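Local structure of alginase (Pseudoalteromonas, 4Q8K) at residues 193-204 with 361-369. The protein binds a calcium ion and probably cleaves the polysaccharide alginate as a family 18 polysaccharide lyase. Sequence-based numbering, arbitrary orientation.
Sequences VKESLRVAMTQT and NVSYTRETN
Y364 meets V193 across the two sheets of the alginate lyase beta-sandwich, a concanavalin-like jelly roll, where the last strand, 355-368, faces the loop that carries the chain from strand 186-193 of one sheet to strand 204-216 of the other. The hydroxyl OH of Y364 lies 3.9 Å from CG2 of V193, the two side chains crossing at about a right angle, while E206 takes a hydrogen bond with the same hydroxyl. R366 then reaches into the loop: with CG anti to the backbone N (chi1 179°) and the chain extended as far as NE, its guanidinium slides between CG1 of V193 over one face and CG2 of T204 over the other. Each of its nitrogens has a polar partner. NH1 of R366 donates to Y364 OH at 3.2 Å, NE to one water, and NH2 to a second water, itself held by the backbone N of V199. NH2 of R366 also donates to the carbonyl O of L197 at 2.9 Å, approaching from above that carbonyl's plane. With an alanine here, the L197 carbonyl would probably lose its charged donor and a gap would be likely to open between V193 and T204. Beyond it, E367 O receives a CA-H...O contact from T204 CA (3.2 Å), and T368 pairs with T204 as an antiparallel non-hydrogen-bonded pair, their side chains side by side. CG2 of T368 meets CG2 of V199 tip to tip at 3.7 Å, while OG1 of T368 shares the water bound to R366 NE. At the chain's modelled end, N369 N donates to Q203 O over 2.9 Å, with an N-H...O angle of 149°.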
loop_
_atom_site.group_PDB
_atom_site.type_symbol
_atom_site.label_atom_id
_atom_site.label_comp_id
_atom_site.label_asym_id
_atom_site.label_seq_id
_atom_site.Cartn_x
_atom_site.Cartn_y
_atom_site.Cartn_z
ATOM N N VAL A 193 2.322 -9.440 -7.056
ATOM C CA VAL A 193 2.433 -10.850 -7.405
ATOM C C VAL A 193 2.052 -11.029 -8.871
ATOM O O VAL A 193 0.991 -10.575 -9.309
ATOM C CB VAL A 193 1.537 -11.731 -6.514
ATOM C CG1 VAL A 193 1.559 -13.188 -6.983
ATOM C CG2 VAL A 193 1.960 -11.628 -5.041
ATOM N N LYS A 194 2.870 -11.727 -9.617
ATOM C CA LYS A 194 2.629 -11.861 -11.030
ATOM C C LYS A 194 1.418 -12.651 -11.417
ATOM O O LYS A 194 1.011 -13.524 -10.732
ATOM C CB LYS A 194 3.873 -12.375 -11.712
ATOM C CG LYS A 194 4.110 -13.835 -11.502
ATOM C CD LYS A 194 5.309 -14.327 -12.305
ATOM C CE LYS A 194 6.595 -13.764 -11.798
ATOM N NZ LYS A 194 7.743 -14.281 -12.564
ATOM N N GLU A 195 0.852 -12.314 -12.541
ATOM C CA GLU A 195 -0.413 -12.875 -12.968
ATOM C C GLU A 195 -0.472 -14.407 -12.914
ATOM O O GLU A 195 -1.493 -14.973 -12.527
ATOM C CB GLU A 195 -0.719 -12.393 -14.382
ATOM C CG GLU A 195 -2.171 -12.513 -14.792
ATOM C CD GLU A 195 -2.421 -11.869 -16.143
ATOM O OE1 GLU A 195 -1.506 -11.915 -16.993
ATOM O OE2 GLU A 195 -3.517 -11.304 -16.349
ATOM N N SER A 196 0.616 -15.068 -13.304
ATOM C CA SER A 196 0.570 -16.517 -13.496
ATOM C C SER A 196 0.444 -17.272 -12.182
ATOM O O SER A 196 0.014 -18.425 -12.167
ATOM C CB SER A 196 1.786 -17.020 -14.284
ATOM O OG SER A 196 2.992 -16.864 -13.553
ATOM N N LEU A 197 0.812 -16.620 -11.085
ATOM C CA LEU A 197 0.808 -17.276 -9.780
ATOM C C LEU A 197 -0.482 -17.037 -9.015
ATOM O O LEU A 197 -0.708 -17.644 -7.971
ATOM C CB LEU A 197 1.983 -16.805 -8.927
ATOM C CG LEU A 197 3.412 -17.041 -9.420
ATOM C CD1 LEU A 197 4.382 -16.378 -8.465
ATOM C CD2 LEU A 197 3.708 -18.527 -9.536
ATOM N N ARG A 198 -1.326 -16.144 -9.525
ATOM C CA ARG A 198 -2.533 -15.746 -8.790
ATOM C C ARG A 198 -3.571 -16.846 -8.643
ATOM O O ARG A 198 -3.908 -17.537 -9.606
ATOM C CB ARG A 198 -3.165 -14.517 -9.430
ATOM C CG ARG A 198 -2.205 -13.363 -9.475
ATOM C CD ARG A 198 -2.805 -12.151 -10.165
ATOM N NE ARG A 198 -1.779 -11.144 -10.392
ATOM C CZ ARG A 198 -1.937 -10.086 -11.190
ATOM N NH1 ARG A 198 -3.086 -9.895 -11.828
ATOM N NH2 ARG A 198 -0.948 -9.223 -11.358
ATOM N N VAL A 199 -4.067 -16.997 -7.417
ATOM C CA VAL A 199 -5.143 -17.927 -7.118
ATOM C C VAL A 199 -6.102 -17.248 -6.148
ATOM O O VAL A 199 -5.979 -16.051 -5.884
ATOM C CB VAL A 199 -4.609 -19.241 -6.519
ATOM C CG1 VAL A 199 -3.838 -20.035 -7.588
ATOM C CG2 VAL A 199 -3.728 -18.954 -5.304
ATOM N N ALA A 200 -7.063 -17.995 -5.624
ATOM C CA ALA A 200 -8.044 -17.411 -4.716
ATOM C C ALA A 200 -7.399 -17.019 -3.392
ATOM O O ALA A 200 -6.376 -17.580 -3.003
ATOM C CB ALA A 200 -9.200 -18.379 -4.490
ATOM N N MET A 201 -7.982 -16.041 -2.708
ATOM C CA MET A 201 -7.504 -15.684 -1.375
ATOM C C MET A 201 -7.504 -16.916 -0.472
ATOM O O MET A 201 -6.583 -17.122 0.313
ATOM C CB MET A 201 -8.362 -14.577 -0.750
ATOM C CG MET A 201 -8.142 -13.183 -1.376
ATOM S SD MET A 201 -6.504 -12.517 -1.043
ATOM C CE MET A 201 -6.588 -12.123 0.693
ATOM N N THR A 202 -8.540 -17.734 -0.611
ATOM C CA THR A 202 -8.710 -18.931 0.208
ATOM C C THR A 202 -7.788 -20.084 -0.188
ATOM O O THR A 202 -7.853 -21.164 0.400
ATOM C CB THR A 202 -10.163 -19.439 0.143
ATOM O OG1 THR A 202 -10.561 -19.576 -1.227
ATOM C CG2 THR A 202 -11.102 -18.467 0.846
ATOM N N GLN A 203 -6.937 -19.870 -1.182
ATOM C CA GLN A 203 -6.048 -20.928 -1.636
ATOM C C GLN A 203 -4.585 -20.677 -1.349
ATOM O O GLN A 203 -3.729 -21.413 -1.823
ATOM C CB GLN A 203 -6.240 -21.192 -3.129
ATOM C CG GLN A 203 -7.605 -21.733 -3.474
ATOM C CD GLN A 203 -7.746 -21.998 -4.948
ATOM O OE1 GLN A 203 -7.372 -21.164 -5.777
ATOM N NE2 GLN A 203 -8.268 -23.174 -5.294
ATOM N N THR A 204 -4.252 -19.629 -0.601
ATOM C CA THR A 204 -2.878 -19.426 -0.177
ATOM C C THR A 204 -2.687 -19.080 1.259
ATOM O O THR A 204 -3.514 -18.474 1.856
ATOM C CB THR A 204 -2.153 -18.267 -0.907
ATOM O OG1 THR A 204 -2.902 -17.068 -0.789
ATOM C CG2 THR A 204 -2.005 -18.556 -2.312
ATOM N N ASN A 361 14.423 -5.242 6.355
ATOM C CA ASN A 361 14.056 -6.481 7.039
ATOM C C ASN A 361 12.791 -7.060 6.432
ATOM O O ASN A 361 11.814 -7.327 7.132
ATOM C CB ASN A 361 13.828 -6.235 8.527
ATOM C CG ASN A 361 15.031 -5.636 9.214
ATOM O OD1 ASN A 361 14.893 -4.774 10.086
ATOM N ND2 ASN A 361 16.222 -6.079 8.826
ATOM N N VAL A 362 12.809 -7.242 5.122
ATOM C CA VAL A 362 11.629 -7.679 4.407
ATOM C C VAL A 362 11.596 -9.196 4.273
ATOM O O VAL A 362 12.615 -9.821 3.984
ATOM C CB VAL A 362 11.594 -7.050 3.011
ATOM C CG1 VAL A 362 10.334 -7.458 2.265
ATOM C CG2 VAL A 362 11.690 -5.533 3.134
ATOM N N SER A 363 10.425 -9.783 4.490
ATOM C CA SER A 363 10.222 -11.191 4.172
ATOM C C SER A 363 8.876 -11.424 3.498
ATOM O O SER A 363 7.913 -10.699 3.721
ATOM C CB SER A 363 10.381 -12.075 5.414
ATOM O OG SER A 363 9.459 -11.705 6.418
ATOM N N TYR A 364 8.833 -12.402 2.624
ATOM C CA TYR A 364 7.604 -12.801 1.996
ATOM C C TYR A 364 7.585 -14.296 1.816
ATOM O O TYR A 364 8.505 -14.851 1.316
ATOM C CB TYR A 364 7.399 -12.128 0.640
ATOM C CG TYR A 364 6.118 -12.493 0.005
ATOM C CD1 TYR A 364 4.928 -11.964 0.423
ATOM C CD2 TYR A 364 6.083 -13.406 -1.005
ATOM C CE1 TYR A 364 3.753 -12.319 -0.180
ATOM C CE2 TYR A 364 4.924 -13.778 -1.597
ATOM C CZ TYR A 364 3.758 -13.248 -1.191
ATOM O OH TYR A 364 2.624 -13.672 -1.789
ATOM N N THR A 365 6.521 -14.926 2.260
ATOM C CA THR A 365 6.324 -16.336 1.989
ATOM C C THR A 365 4.968 -16.567 1.413
ATOM O O THR A 365 4.030 -15.913 1.759
ATOM C CB THR A 365 6.459 -17.215 3.246
ATOM O OG1 THR A 365 5.317 -17.038 4.048
ATOM C CG2 THR A 365 7.634 -16.876 4.039
ATOM N N ARG A 366 4.903 -17.559 0.543
ATOM C CA ARG A 366 3.724 -17.891 -0.177
ATOM C C ARG A 366 3.620 -19.399 -0.377
ATOM O O ARG A 366 4.474 -19.990 -0.960
ATOM C CB ARG A 366 3.785 -17.244 -1.539
ATOM C CG ARG A 366 2.624 -17.501 -2.443
ATOM C CD ARG A 366 2.899 -16.900 -3.814
ATOM N NE ARG A 366 1.749 -17.026 -4.672
ATOM C CZ ARG A 366 0.702 -16.240 -4.615
ATOM N NH1 ARG A 366 0.677 -15.266 -3.759
ATOM N NH2 ARG A 366 -0.302 -16.435 -5.406
ATOM N N GLU A 367 2.575 -19.991 0.164
ATOM C CA GLU A 367 2.242 -21.388 -0.083
ATOM C C GLU A 367 0.832 -21.588 -0.578
ATOM O O GLU A 367 -0.110 -21.078 -0.045
ATOM C CB GLU A 367 2.501 -22.260 1.138
ATOM C CG GLU A 367 2.235 -21.622 2.467
ATOM C CD GLU A 367 3.399 -21.740 3.423
ATOM O OE1 GLU A 367 4.546 -21.633 2.982
ATOM O OE2 GLU A 367 3.161 -21.950 4.620
ATOM N N THR A 368 0.695 -22.368 -1.623
ATOM C CA THR A 368 -0.588 -22.519 -2.265
ATOM C C THR A 368 -1.198 -23.905 -2.022
ATOM O O THR A 368 -0.485 -24.869 -1.821
ATOM C CB THR A 368 -0.458 -22.250 -3.763
ATOM O OG1 THR A 368 0.356 -21.104 -3.954
ATOM C CG2 THR A 368 -1.787 -21.976 -4.348
ATOM N N ASN A 369 -2.521 -23.988 -2.059
ATOM C CA ASN A 369 -3.238 -25.221 -1.749
ATOM C C ASN A 369 -4.435 -25.388 -2.665
ATOM O O ASN A 369 -4.284 -24.959 -3.853
ATOM C CB ASN A 369 -3.669 -25.223 -0.291
ATOM C CG ASN A 369 -3.902 -26.613 0.255
ATOM O OD1 ASN A 369 -4.822 -27.296 -0.166
ATOM N ND2 ASN A 369 -3.084 -27.026 1.218
HETATM O O HOH W 1 1.409 -19.342 -5.928
HETATM O O HOH W 2 -2.898 -15.356 -5.248
#